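PDB 4F4E: aromatic-amino-acid aminotransferase from Burkholderia pseudomallei, which probably transfers amino groups between aromatic amino acids such as tyrosine and 2-oxoglutarate, using covalently bound pyridoxal phosphate, and works as a homodimer. Local coordinates for residues R48-L54 and R385-Y391; K103-G107 and A248-R252; A115-V119 and T285-A291; A134-R138 and L159-F165; A169-Y173 and G184-A188. All blocks are in the same frame, centred on the assembly; numbering follows the deposited sequence. Where two conformers were deposited one is given.

Interaction 1 (R48-L54 and R385-Y391); sequences RPTKVNL and REEFGIY
A two-stranded parallel sheet joins Val52 and Asn53 to Ile390 and Tyr391, in the small domain of this aminotransferase. Its ladder has three backbone bonds. Val52 N donates to Gly389 O at 2.9 Å. Tyr391 N donates to Val52 O at 2.8 Å. Leu54 N donates to Tyr391 O. Gly389, with positive phi, turns the chain from the helix into the strand. Arg48 reaches across to the end of that helix. Its chain bends at chi3 (-79°), which brings the guanidinium over the last turn. NH1 of Arg48 donates to Glu386 O at 3.0 Å. NH2 donates to Arg385 O. Both bonds are bent, and both oxygens are tilted from the guanidinium plane. Gly389 N lies over one face of the group. Val52 and Ile390 lie side by side, with CG2 of Val52 and CD1 of Ile390 tightly packed at 3.4 Å. Leu54 CD1 rests on Ile390 CG2. The NE of Arg48 has a salt bridge to Asp46, which also takes the Tyr391 hydroxyl. Helix 35-45 packs against Asn53 and Tyr391, while helix 408-419 meets Leu54 and Phe388.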
# COMPACT_ATOMS: atom_id res chain seq x y z
N ARG A 48 -15.08 -1.90 34.50
CA ARG A 48 -15.10 -0.60 35.16
C ARG A 48 -15.33 0.52 34.17
O ARG A 48 -14.70 0.59 33.13
CB ARG A 48 -13.79 -0.37 35.91
CG ARG A 48 -13.66 -1.27 37.11
CD ARG A 48 -12.31 -1.07 37.79
NE ARG A 48 -11.25 -1.76 37.07
CZ ARG A 48 -10.03 -1.99 37.56
NH1 ARG A 48 -9.69 -1.55 38.78
NH2 ARG A 48 -9.17 -2.70 36.87
N PRO A 49 -16.24 1.44 34.48
CA PRO A 49 -16.48 2.40 33.42
C PRO A 49 -15.42 3.49 33.25
O PRO A 49 -15.36 4.10 32.20
CB PRO A 49 -17.83 3.03 33.80
CG PRO A 49 -18.07 2.70 35.23
CD PRO A 49 -17.13 1.61 35.65
N THR A 50 -14.68 3.73 34.32
CA THR A 50 -13.54 4.61 34.30
C THR A 50 -12.30 3.70 34.22
O THR A 50 -11.88 3.05 35.19
CB THR A 50 -13.50 5.52 35.53
OG1 THR A 50 -13.25 4.73 36.68
CG2 THR A 50 -14.81 6.23 35.67
N LYS A 51 -11.87 3.50 33.00
CA LYS A 51 -10.55 2.93 32.75
C LYS A 51 -9.82 3.80 31.75
O LYS A 51 -10.46 4.51 30.99
CB LYS A 51 -10.74 1.54 32.18
CG LYS A 51 -11.71 1.47 31.01
CD LYS A 51 -12.02 0.02 30.65
CE LYS A 51 -12.96 -0.05 29.45
NZ LYS A 51 -13.22 -1.49 29.14
N VAL A 52 -8.48 3.77 31.74
CA VAL A 52 -7.69 4.63 30.87
C VAL A 52 -6.67 3.77 30.17
O VAL A 52 -5.92 3.01 30.83
CB VAL A 52 -6.94 5.75 31.67
CG1 VAL A 52 -6.09 6.60 30.74
CG2 VAL A 52 -7.93 6.63 32.42
N ASN A 53 -6.69 3.84 28.83
CA ASN A 53 -5.70 3.14 28.03
C ASN A 53 -4.51 4.05 27.66
O ASN A 53 -4.57 4.86 26.75
CB ASN A 53 -6.33 2.51 26.77
CG ASN A 53 -5.39 1.52 26.08
OD1 ASN A 53 -4.23 1.40 26.40
ND2 ASN A 53 -5.93 0.76 25.15
N LEU A 54 -3.40 3.88 28.38
CA LEU A 54 -2.16 4.61 28.03
C LEU A 54 -1.21 3.78 27.16
O LEU A 54 -0.10 4.20 26.89
CB LEU A 54 -1.47 5.05 29.32
CG LEU A 54 -2.25 5.97 30.26
CD1 LEU A 54 -1.38 6.27 31.51
CD2 LEU A 54 -2.64 7.25 29.52
N ARG A 385 -2.90 -1.41 36.74
CA ARG A 385 -4.00 -1.94 35.94
C ARG A 385 -5.09 -2.54 36.84
O ARG A 385 -6.26 -2.19 36.76
CB ARG A 385 -3.46 -2.98 34.94
CG ARG A 385 -4.55 -3.71 34.20
CD ARG A 385 -4.01 -4.75 33.22
NE ARG A 385 -3.32 -5.82 33.92
CZ ARG A 385 -2.00 -5.98 33.95
NH1 ARG A 385 -1.18 -5.12 33.32
NH2 ARG A 385 -1.49 -7.00 34.63
N GLU A 386 -4.66 -3.41 37.75
CA GLU A 386 -5.60 -4.16 38.57
C GLU A 386 -6.30 -3.26 39.59
O GLU A 386 -7.52 -3.32 39.74
CB GLU A 386 -4.87 -5.28 39.29
CG GLU A 386 -4.37 -6.34 38.31
CD GLU A 386 -3.32 -7.29 38.87
OE1 GLU A 386 -3.10 -8.34 38.21
OE2 GLU A 386 -2.68 -7.02 39.92
N GLU A 387 -5.52 -2.42 40.26
CA GLU A 387 -6.03 -1.60 41.34
C GLU A 387 -6.80 -0.38 40.83
O GLU A 387 -7.73 0.05 41.50
CB GLU A 387 -4.92 -1.19 42.28
CG GLU A 387 -4.31 -2.39 42.99
CD GLU A 387 -3.17 -2.02 43.91
OE1 GLU A 387 -2.61 -0.93 43.72
OE2 GLU A 387 -2.88 -2.79 44.86
N PHE A 388 -6.41 0.13 39.66
CA PHE A 388 -6.87 1.45 39.21
C PHE A 388 -7.43 1.52 37.81
O PHE A 388 -7.97 2.56 37.44
CB PHE A 388 -5.78 2.52 39.45
CG PHE A 388 -5.44 2.67 40.88
CD1 PHE A 388 -6.31 3.32 41.73
CD2 PHE A 388 -4.30 2.11 41.42
CE1 PHE A 388 -6.04 3.47 43.07
CE2 PHE A 388 -4.04 2.22 42.77
CZ PHE A 388 -4.90 2.89 43.59
N GLY A 389 -7.38 0.42 37.05
CA GLY A 389 -7.91 0.38 35.71
C GLY A 389 -7.19 1.34 34.76
O GLY A 389 -7.80 1.82 33.78
N ILE A 390 -5.91 1.61 35.06
CA ILE A 390 -5.06 2.44 34.23
C ILE A 390 -4.01 1.54 33.58
O ILE A 390 -3.23 0.87 34.30
CB ILE A 390 -4.36 3.54 35.04
CG1 ILE A 390 -5.37 4.40 35.87
CG2 ILE A 390 -3.45 4.37 34.13
CD1 ILE A 390 -6.39 5.26 35.16
N TYR A 391 -4.02 1.50 32.24
CA TYR A 391 -3.28 0.52 31.48
C TYR A 391 -2.04 1.13 30.82
O TYR A 391 -2.16 1.90 29.86
CB TYR A 391 -4.20 -0.08 30.39
CG TYR A 391 -5.24 -1.03 30.95
CD1 TYR A 391 -6.30 -0.56 31.73
CD2 TYR A 391 -5.14 -2.41 30.75
CE1 TYR A 391 -7.24 -1.41 32.24
CE2 TYR A 391 -6.09 -3.27 31.24
CZ TYR A 391 -7.12 -2.76 32.02
OH TYR A 391 -8.02 -3.60 32.57

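Interaction 2 (K103-G107 and A248-R252); sequences KLLLG and AAAVR
The side chain of Arg252 donates to two backbone carbonyls in the last turn of helix 95-106. The chain runs extended from CG to NE (chi2 -178°), which carries the guanidinium across from helix 249-256. NE of Arg252 donates to Leu105 O at 2.8 Å, and the bond is nearly straight (170°). NH2 donates to Leu104 O at 3.0 Å in a more bent bond. Both oxygens lie at the edge of the guanidinium, in its plane. Each N-H comes from above the carbonyl plane of its acceptor, not along a lone pair. Two neighbouring bonds from one flat group fix its rotation. The carbonyl carbon of Leu106 and the N of Gly107 lie over one face of the guanidinium. The positive group therefore sits at a helix C-terminus, where the helix dipole would probably favour it.

Ala248 CB lies 3.4 Å from Leu105 O. The apolar part of the contact is Leu106 on Val251. These two side chains cross at about a right angle, with Leu106 CD2 on Val251 CG1 at 3.8 Å. That methyl of Val251 stands anti to the backbone N (chi1 173°), which turns it toward the leucine. Gly107 has positive phi and ends the helix.

NH1 of Arg252 forms a salt bridge with Glu245, and Gln238 donates a second bond to Leu104 O. Beneath the two helix ends run strands 230-235 and 261-266. Leu105 and Val251 both rest on Ile235 and Val263 of these strands, and helix 214-227 meets Ala249 and Ala250.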
# COMPACT_ATOMS: atom_id res chain seq x y z
N LYS A 103 10.35 20.03 0.36
CA LYS A 103 10.50 21.36 0.95
C LYS A 103 10.21 21.37 2.43
O LYS A 103 10.83 22.11 3.22
CB LYS A 103 9.66 22.39 0.18
CG LYS A 103 10.31 22.61 -1.20
CD LYS A 103 9.73 23.75 -2.02
CE LYS A 103 10.55 24.00 -3.32
NZ LYS A 103 9.95 25.14 -4.10
N LEU A 104 9.24 20.55 2.85
CA LEU A 104 8.90 20.49 4.27
C LEU A 104 10.08 19.90 5.05
O LEU A 104 10.42 20.39 6.14
CB LEU A 104 7.62 19.64 4.44
CG LEU A 104 7.06 19.53 5.84
CD1 LEU A 104 6.57 20.89 6.35
CD2 LEU A 104 5.89 18.53 5.84
N LEU A 105 10.73 18.90 4.48
CA LEU A 105 11.87 18.25 5.12
C LEU A 105 13.16 19.05 5.10
O LEU A 105 13.86 19.09 6.09
CB LEU A 105 12.16 16.87 4.51
CG LEU A 105 11.02 15.87 4.73
CD1 LEU A 105 11.23 14.61 3.88
CD2 LEU A 105 10.83 15.44 6.18
N LEU A 106 13.46 19.68 3.96
CA LEU A 106 14.78 20.23 3.69
C LEU A 106 14.80 21.72 3.73
O LEU A 106 15.89 22.27 3.88
CB LEU A 106 15.34 19.73 2.33
CG LEU A 106 15.43 18.20 2.27
CD1 LEU A 106 15.88 17.66 0.89
CD2 LEU A 106 16.31 17.65 3.40
N GLY A 107 13.64 22.37 3.62
CA GLY A 107 13.59 23.82 3.58
C GLY A 107 13.31 24.30 2.18
O GLY A 107 13.72 23.68 1.21
N ALA A 248 12.82 19.10 11.88
CA ALA A 248 13.56 18.61 10.69
C ALA A 248 15.08 18.71 10.83
O ALA A 248 15.83 18.30 9.93
CB ALA A 248 13.13 19.33 9.42
N ALA A 249 15.55 19.27 11.95
CA ALA A 249 16.99 19.64 12.07
C ALA A 249 17.92 18.48 11.74
O ALA A 249 18.87 18.64 10.99
CB ALA A 249 17.27 20.22 13.44
N ALA A 250 17.63 17.32 12.29
CA ALA A 250 18.48 16.15 12.08
C ALA A 250 18.56 15.76 10.62
O ALA A 250 19.62 15.42 10.12
CB ALA A 250 18.00 14.97 12.93
N VAL A 251 17.42 15.85 9.90
CA VAL A 251 17.40 15.51 8.48
C VAL A 251 18.29 16.50 7.71
O VAL A 251 19.14 16.09 6.91
CB VAL A 251 15.94 15.53 7.93
CG1 VAL A 251 15.93 15.35 6.43
CG2 VAL A 251 15.07 14.50 8.63
N ARG A 252 18.19 17.79 8.06
CA ARG A 252 18.95 18.85 7.40
C ARG A 252 20.46 18.79 7.67
O ARG A 252 21.24 19.11 6.76
CB ARG A 252 18.36 20.22 7.78
CG ARG A 252 16.92 20.31 7.25
CD ARG A 252 16.24 21.64 7.50
NE ARG A 252 14.80 21.52 7.19
CZ ARG A 252 13.90 22.51 7.25
NH1 ARG A 252 14.24 23.73 7.58
NH2 ARG A 252 12.63 22.29 6.95

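Interaction 3 (A115-V119 and T285-A291); sequences AGRVV and TDSKDEA
Arg117 and Thr285 join the start of edge strand 118-124 to the turn that leads from strand 278-284 into helix 288-303. Arg117 has the largest buried area of the contact. Its backbone O accepts from Thr285 N at 2.8 Å. Thr285 OG1 sits between its own backbone N and carbonyl carbon (chi1 71°), which puts it 2.8 Å from Arg117 O. The arginine side chain answers in the other direction. NE of Arg117 donates to Thr285 O at 2.8 Å in a nearly straight bond (166°). This oxygen lies in the guanidinium plane, and the N-H meets it in the carbonyl plane. The bend at chi3 (57°) folds the arginine back so that NE faces this carbonyl. Asp286 O lies over one face of the guanidinium. NH2 also holds a water at 3.0 Å, and that water donates to Asp286 OD1. The acid and the arginine are thus linked through water, without a direct salt bridge.

Lys288 lies alongside the Ala115-Gly116 turn, where the glycine closes a Schellman motif. Its CG is 3.1 Å from Ala115 O. Further along the helix, Ala291 CB packs on Val119 CG2 at 3.7 Å. Ser287 is the N-cap, just before the helix, and its OG accepts from Glu290 N. Glu290 OE1 in turn takes the N-H of Asp286.

Outside the segments, Asn258 accepts from Arg117 NH2 and Asn260 donates to Asp286. Val119 continues the antiparallel pairing with Ile283. Helix 111-114 packs beside Arg117, and Phe25 of the second subunit packs on Thr285 and Glu290.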
# COMPACT_ATOMS: atom_id res chain seq x y z
N ALA A 115 19.42 21.49 -7.09
CA ALA A 115 20.37 20.75 -7.94
C ALA A 115 19.77 19.43 -8.46
O ALA A 115 20.46 18.67 -9.14
CB ALA A 115 21.67 20.45 -7.17
N GLY A 116 18.51 19.16 -8.13
CA GLY A 116 17.86 17.93 -8.55
C GLY A 116 18.39 16.65 -7.97
O GLY A 116 18.34 15.59 -8.59
N ARG A 117 18.95 16.75 -6.78
CA ARG A 117 19.62 15.64 -6.17
C ARG A 117 18.73 14.84 -5.23
O ARG A 117 19.18 13.81 -4.75
CB ARG A 117 20.86 16.13 -5.41
CG ARG A 117 22.01 16.42 -6.34
CD ARG A 117 23.17 17.08 -5.62
NE ARG A 117 23.65 16.29 -4.50
CZ ARG A 117 24.63 16.64 -3.68
NH1 ARG A 117 25.28 17.77 -3.87
NH2 ARG A 117 24.98 15.84 -2.67
N VAL A 118 17.49 15.29 -4.95
CA VAL A 118 16.59 14.59 -4.03
C VAL A 118 15.49 13.87 -4.79
O VAL A 118 14.82 14.46 -5.65
CB VAL A 118 15.95 15.56 -3.02
CG1 VAL A 118 15.24 14.79 -1.89
CG2 VAL A 118 17.02 16.51 -2.48
N VAL A 119 15.33 12.61 -4.46
CA VAL A 119 14.29 11.74 -4.98
C VAL A 119 13.27 11.55 -3.88
O VAL A 119 13.64 11.20 -2.77
CB VAL A 119 14.90 10.35 -5.32
CG1 VAL A 119 13.81 9.36 -5.69
CG2 VAL A 119 15.94 10.48 -6.44
N THR A 285 20.82 12.02 -3.35
CA THR A 285 21.82 11.42 -4.23
C THR A 285 22.89 12.44 -4.56
O THR A 285 22.76 13.62 -4.20
CB THR A 285 21.18 10.91 -5.50
OG1 THR A 285 20.79 12.04 -6.29
CG2 THR A 285 19.93 9.98 -5.14
N ASP A 286 23.95 12.00 -5.24
CA ASP A 286 25.11 12.86 -5.48
C ASP A 286 24.89 13.77 -6.69
O ASP A 286 25.62 14.78 -6.86
CB ASP A 286 26.34 12.00 -5.75
CG ASP A 286 26.89 11.34 -4.50
OD1 ASP A 286 26.30 11.53 -3.42
OD2 ASP A 286 27.96 10.70 -4.59
N SER A 287 23.97 13.40 -7.57
CA SER A 287 23.77 14.12 -8.84
C SER A 287 22.40 13.91 -9.44
O SER A 287 21.68 12.99 -9.05
CB SER A 287 24.83 13.66 -9.87
OG SER A 287 24.67 12.31 -10.27
N LYS A 288 22.05 14.75 -10.39
CA LYS A 288 20.81 14.53 -11.16
C LYS A 288 20.77 13.17 -11.83
O LYS A 288 19.71 12.49 -11.86
CB LYS A 288 20.63 15.57 -12.25
CG LYS A 288 20.24 16.93 -11.74
CD LYS A 288 19.91 17.88 -12.91
CE LYS A 288 19.75 19.30 -12.38
NZ LYS A 288 19.43 20.39 -13.36
N ASP A 289 21.89 12.77 -12.41
CA ASP A 289 21.95 11.47 -13.08
C ASP A 289 21.73 10.36 -12.10
O ASP A 289 20.99 9.40 -12.38
CB ASP A 289 23.29 11.23 -13.77
CG ASP A 289 23.33 9.89 -14.51
OD1 ASP A 289 22.59 9.75 -15.49
OD2 ASP A 289 24.06 8.97 -14.09
N GLU A 290 22.36 10.48 -10.94
CA GLU A 290 22.23 9.45 -9.93
C GLU A 290 20.77 9.42 -9.42
O GLU A 290 20.20 8.36 -9.23
CB GLU A 290 23.25 9.68 -8.80
CG GLU A 290 23.24 8.61 -7.75
CD GLU A 290 24.42 8.71 -6.80
OE1 GLU A 290 24.28 9.33 -5.74
OE2 GLU A 290 25.48 8.18 -7.13
N ALA A 291 20.17 10.59 -9.21
CA ALA A 291 18.73 10.66 -8.86
C ALA A 291 17.84 9.90 -9.87
O ALA A 291 16.93 9.14 -9.50
CB ALA A 291 18.28 12.11 -8.72
O HOH W 1 24.52 13.03 -1.61

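Interaction 4 (A134-R138 and L159-F165); sequences ADFLR and LFDMAGF
Two helical segments meet here, one within helix 125-140 and one at the end of helix 154-162. Their CA atoms come nearest at Asp135 and Ala163, 6.0 Å apart. Gly164 ends the second helix in a Schellman motif, with positive phi (111°). Ala134 is the small residue at the centre. Its CB meets Phe160 CE1 at 3.6 Å. Ala163 CB and Leu159 CD2 touch the same methyl. Phe165 comes in edge-on, with CE2 at 3.4 Å from Ala134 O. Its CZ touches Leu137 CB, and CD of Arg138 lies over a ring face. Arg138 bends at chi2 (88°) and lays its guanidinium across Gly164, whose CA sits over the centre of one face. NH1 of Arg138 comes within 2.8 Å of Gly164 O, but at a poor angle for a hydrogen bond. Phe160 and Phe165 rest on Val146 of strand 146-150, and Phe165 and Leu137 on Ile197 of strand 197-201. Both helices thus pack on the central sheet of the large domain. Lys131 forms a salt bridge with Asp135 OD1. The chemistry is an alanine-centred apolar core, flanked by a water that donates to Asp135 OD1 and Ala163 O and by Arg138 lying over Gly164.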
# COMPACT_ATOMS: atom_id res chain seq x y z
N ALA A 134 13.92 -0.23 2.31
CA ALA A 134 14.53 -1.49 2.74
C ALA A 134 14.69 -2.42 1.53
O ALA A 134 15.77 -2.99 1.29
CB ALA A 134 13.68 -2.17 3.84
N ASP A 135 13.63 -2.54 0.74
CA ASP A 135 13.71 -3.45 -0.38
C ASP A 135 14.75 -2.96 -1.40
O ASP A 135 15.50 -3.79 -1.94
CB ASP A 135 12.39 -3.66 -1.11
CG ASP A 135 11.36 -4.48 -0.31
OD1 ASP A 135 11.72 -5.14 0.70
OD2 ASP A 135 10.18 -4.43 -0.76
N PHE A 136 14.81 -1.67 -1.67
CA PHE A 136 15.82 -1.14 -2.57
C PHE A 136 17.22 -1.33 -1.98
O PHE A 136 18.15 -1.75 -2.68
CB PHE A 136 15.55 0.35 -2.83
CG PHE A 136 16.59 1.04 -3.65
CD1 PHE A 136 16.96 0.58 -4.91
CD2 PHE A 136 17.19 2.20 -3.18
CE1 PHE A 136 17.91 1.24 -5.67
CE2 PHE A 136 18.13 2.88 -3.95
CZ PHE A 136 18.50 2.40 -5.18
N LEU A 137 17.37 -1.04 -0.68
CA LEU A 137 18.67 -1.26 -0.03
C LEU A 137 19.16 -2.70 -0.15
O LEU A 137 20.35 -2.94 -0.35
CB LEU A 137 18.63 -0.78 1.42
CG LEU A 137 18.89 0.73 1.58
CD1 LEU A 137 18.34 1.27 2.88
CD2 LEU A 137 20.42 1.08 1.43
N ARG A 138 18.24 -3.65 -0.06
CA ARG A 138 18.56 -5.05 -0.17
C ARG A 138 19.15 -5.40 -1.53
O ARG A 138 20.07 -6.18 -1.61
CB ARG A 138 17.33 -5.88 0.16
CG ARG A 138 17.47 -7.38 -0.05
CD ARG A 138 18.01 -8.08 1.15
NE ARG A 138 17.78 -9.53 1.00
CZ ARG A 138 18.44 -10.47 1.67
NH1 ARG A 138 19.39 -10.13 2.55
NH2 ARG A 138 18.15 -11.74 1.46
N LEU A 159 10.22 -5.13 10.27
CA LEU A 159 10.26 -4.75 8.86
C LEU A 159 11.59 -5.08 8.16
O LEU A 159 11.62 -5.65 7.08
CB LEU A 159 9.87 -3.27 8.69
CG LEU A 159 9.80 -2.73 7.27
CD1 LEU A 159 8.71 -1.61 7.16
CD2 LEU A 159 11.16 -2.22 6.78
N PHE A 160 12.70 -4.73 8.78
CA PHE A 160 13.98 -4.94 8.18
C PHE A 160 14.36 -6.42 8.20
O PHE A 160 14.95 -6.90 7.24
CB PHE A 160 15.04 -4.07 8.84
CG PHE A 160 14.95 -2.64 8.42
CD1 PHE A 160 15.42 -2.25 7.19
CD2 PHE A 160 14.32 -1.69 9.22
CE1 PHE A 160 15.34 -0.92 6.75
CE2 PHE A 160 14.23 -0.36 8.81
CZ PHE A 160 14.75 0.03 7.58
N ASP A 161 13.97 -7.15 9.24
CA ASP A 161 14.20 -8.58 9.23
C ASP A 161 13.41 -9.25 8.09
O ASP A 161 13.95 -10.09 7.37
CB ASP A 161 13.84 -9.18 10.58
CG ASP A 161 14.10 -10.64 10.64
OD1 ASP A 161 15.26 -11.01 10.88
OD2 ASP A 161 13.14 -11.38 10.45
N MET A 162 12.14 -8.90 7.92
CA MET A 162 11.34 -9.42 6.79
C MET A 162 11.86 -9.00 5.44
O MET A 162 11.69 -9.72 4.44
CB MET A 162 9.89 -8.97 6.94
CG MET A 162 8.97 -9.50 5.86
SD MET A 162 8.71 -11.31 5.95
CE MET A 162 8.49 -11.58 7.69
N ALA A 163 12.50 -7.84 5.36
CA ALA A 163 13.10 -7.39 4.11
C ALA A 163 14.44 -8.13 3.81
O ALA A 163 15.03 -7.92 2.75
CB ALA A 163 13.30 -5.87 4.13
N GLY A 164 14.91 -8.96 4.73
CA GLY A 164 16.09 -9.82 4.51
C GLY A 164 17.34 -9.48 5.32
O GLY A 164 18.37 -10.14 5.16
N PHE A 165 17.27 -8.48 6.17
CA PHE A 165 18.46 -7.97 6.89
C PHE A 165 18.60 -8.54 8.29
O PHE A 165 17.64 -8.76 8.99
CB PHE A 165 18.34 -6.43 7.06
CG PHE A 165 18.34 -5.66 5.76
CD1 PHE A 165 19.53 -5.37 5.13
CD2 PHE A 165 17.16 -5.19 5.21
CE1 PHE A 165 19.58 -4.65 3.94
CE2 PHE A 165 17.18 -4.48 4.01
CZ PHE A 165 18.40 -4.20 3.38
O HOH W 2 13.59 -7.03 0.54

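Interaction 5 (A169-Y173 and G184-A188); sequences AYPYY and GMLAA. With EDO (1,2-ethanediol), chain C.
Met185 of helix 182-189 lies alongside Tyr170 and Tyr172 of strand 167-174. Its chain is fully extended, with CG anti to the backbone N (chi1 180°), and it points the same way as both tyrosines. The sulfur meets the two rings differently. It lies in the plane of the Tyr172 ring, at its edge, with Met185 SD 3.8 Å from Tyr172 CD1. Toward Tyr170 it stands obliquely, 4.9 Å from the ring centroid. Both are Met-aromatic contacts. The terminal methyl CE adds a touch on Tyr170 CE1 at 3.8 Å.

Pro171 CG lies 3.6 Å from Gly184 O, and its CD 3.7 Å from Ala188 CB. Ala188 CB also meets Tyr170 CB. The axes of strand piece 169-171 and helix piece 184-188 come within 6.5 Å, their directions 134° apart. The helix thus packs against a strand of the large mixed sheet, and Met185 also touches Leu200 of strand 197-201.

Tyr170 OH accepts from O1 of an ethanediol at 2.7 Å. C1 of the diol lies over a face of the Tyr172 ring. The diol, which also bonds to His201 O, probably came from the crystallisation liquor.

Sulfur, rings and methyl groups therefore hold strand to helix by dispersion, while the hydroxyls of Tyr170 and Tyr172 bond to Val199 O and Val210 O. Pro171 O, buried against Met185 CB, has no polar partner in the model.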
# COMPACT_ATOMS: atom_id res chain seq x y z
N ALA A 169 21.12 -3.74 17.53
CA ALA A 169 20.67 -2.55 18.25
C ALA A 169 21.85 -1.78 18.79
O ALA A 169 22.82 -2.38 19.33
CB ALA A 169 19.72 -2.93 19.38
N TYR A 170 21.82 -0.46 18.64
CA TYR A 170 22.78 0.37 19.30
C TYR A 170 22.23 0.83 20.66
O TYR A 170 21.03 1.10 20.77
CB TYR A 170 23.21 1.59 18.46
CG TYR A 170 22.09 2.46 17.89
CD1 TYR A 170 21.52 3.46 18.63
CD2 TYR A 170 21.64 2.29 16.58
CE1 TYR A 170 20.51 4.27 18.10
CE2 TYR A 170 20.65 3.11 16.03
CZ TYR A 170 20.07 4.08 16.81
OH TYR A 170 19.04 4.88 16.30
N PRO A 171 23.11 0.88 21.68
CA PRO A 171 22.70 1.48 22.95
C PRO A 171 22.05 2.84 22.71
O PRO A 171 22.51 3.58 21.84
CB PRO A 171 24.02 1.61 23.73
CG PRO A 171 24.92 0.57 23.14
CD PRO A 171 24.56 0.56 21.67
N TYR A 172 20.99 3.16 23.47
CA TYR A 172 20.28 4.41 23.28
C TYR A 172 19.59 4.85 24.56
O TYR A 172 20.10 5.73 25.27
CB TYR A 172 19.30 4.34 22.08
CG TYR A 172 18.73 5.69 21.75
CD1 TYR A 172 19.50 6.63 21.14
CD2 TYR A 172 17.46 6.08 22.19
CE1 TYR A 172 19.03 7.92 20.89
CE2 TYR A 172 16.95 7.31 21.91
CZ TYR A 172 17.74 8.24 21.27
OH TYR A 172 17.26 9.53 21.01
N TYR A 173 18.47 4.21 24.91
CA TYR A 173 17.75 4.56 26.14
C TYR A 173 18.50 4.09 27.39
O TYR A 173 18.90 2.93 27.47
CB TYR A 173 16.38 3.91 26.13
CG TYR A 173 15.64 4.21 27.41
CD1 TYR A 173 15.16 5.48 27.68
CD2 TYR A 173 15.45 3.23 28.36
CE1 TYR A 173 14.49 5.76 28.90
CE2 TYR A 173 14.82 3.51 29.56
CZ TYR A 173 14.33 4.76 29.81
OH TYR A 173 13.68 4.95 31.01
N GLY A 184 27.48 5.08 24.63
CA GLY A 184 27.27 3.74 24.15
C GLY A 184 26.81 3.80 22.70
O GLY A 184 27.24 2.99 21.87
N MET A 185 25.96 4.78 22.38
CA MET A 185 25.51 4.90 20.99
C MET A 185 26.69 5.17 20.07
O MET A 185 26.88 4.52 19.07
CB MET A 185 24.53 6.05 20.84
CG MET A 185 24.03 6.21 19.41
SD MET A 185 22.71 7.46 19.29
CE MET A 185 22.41 7.47 17.51
N LEU A 186 27.47 6.19 20.41
CA LEU A 186 28.54 6.58 19.54
C LEU A 186 29.56 5.45 19.42
O LEU A 186 30.10 5.18 18.32
CB LEU A 186 29.18 7.87 20.04
CG LEU A 186 29.72 8.61 18.82
CD1 LEU A 186 28.55 9.25 18.06
CD2 LEU A 186 30.76 9.62 19.26
N ALA A 187 29.82 4.75 20.52
CA ALA A 187 30.79 3.67 20.48
C ALA A 187 30.34 2.56 19.54
O ALA A 187 31.14 2.04 18.77
CB ALA A 187 31.11 3.14 21.89
N ALA A 188 29.04 2.28 19.54
CA ALA A 188 28.44 1.29 18.63
C ALA A 188 28.62 1.71 17.18
O ALA A 188 29.06 0.92 16.35
CB ALA A 188 26.96 1.06 18.95
C1 EDO C . 17.95 7.55 17.84
O1 EDO C . 17.34 6.99 16.71
C2 EDO C . 18.06 9.08 17.79
O2 EDO C . 16.80 9.68 17.86

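Overall arrangement
Interactions 2 to 5 lie on or against the mixed sheet of the large domain, while interaction 1 lies apart, its centre 35 to 52 Å from the others. It joins an early and a late part of the chain, and the other four contacts fall between them in sequence. Interactions 2 and 3 alternate along the sequence and touch: Leu106 CD1 packs on Val118 CG2 at 3.7 Å. Strand 118-124 of interaction 3 runs on into helix 125-140 of interaction 4, and helix 154-162 of interaction 4 precedes strand 167-174 of interaction 5. Interactions 3 and 5 reach the same sheet, their centres about 31 Å apart. Interactions 3 and 4 both touch the second subunit, so they lie beside the dimer interface.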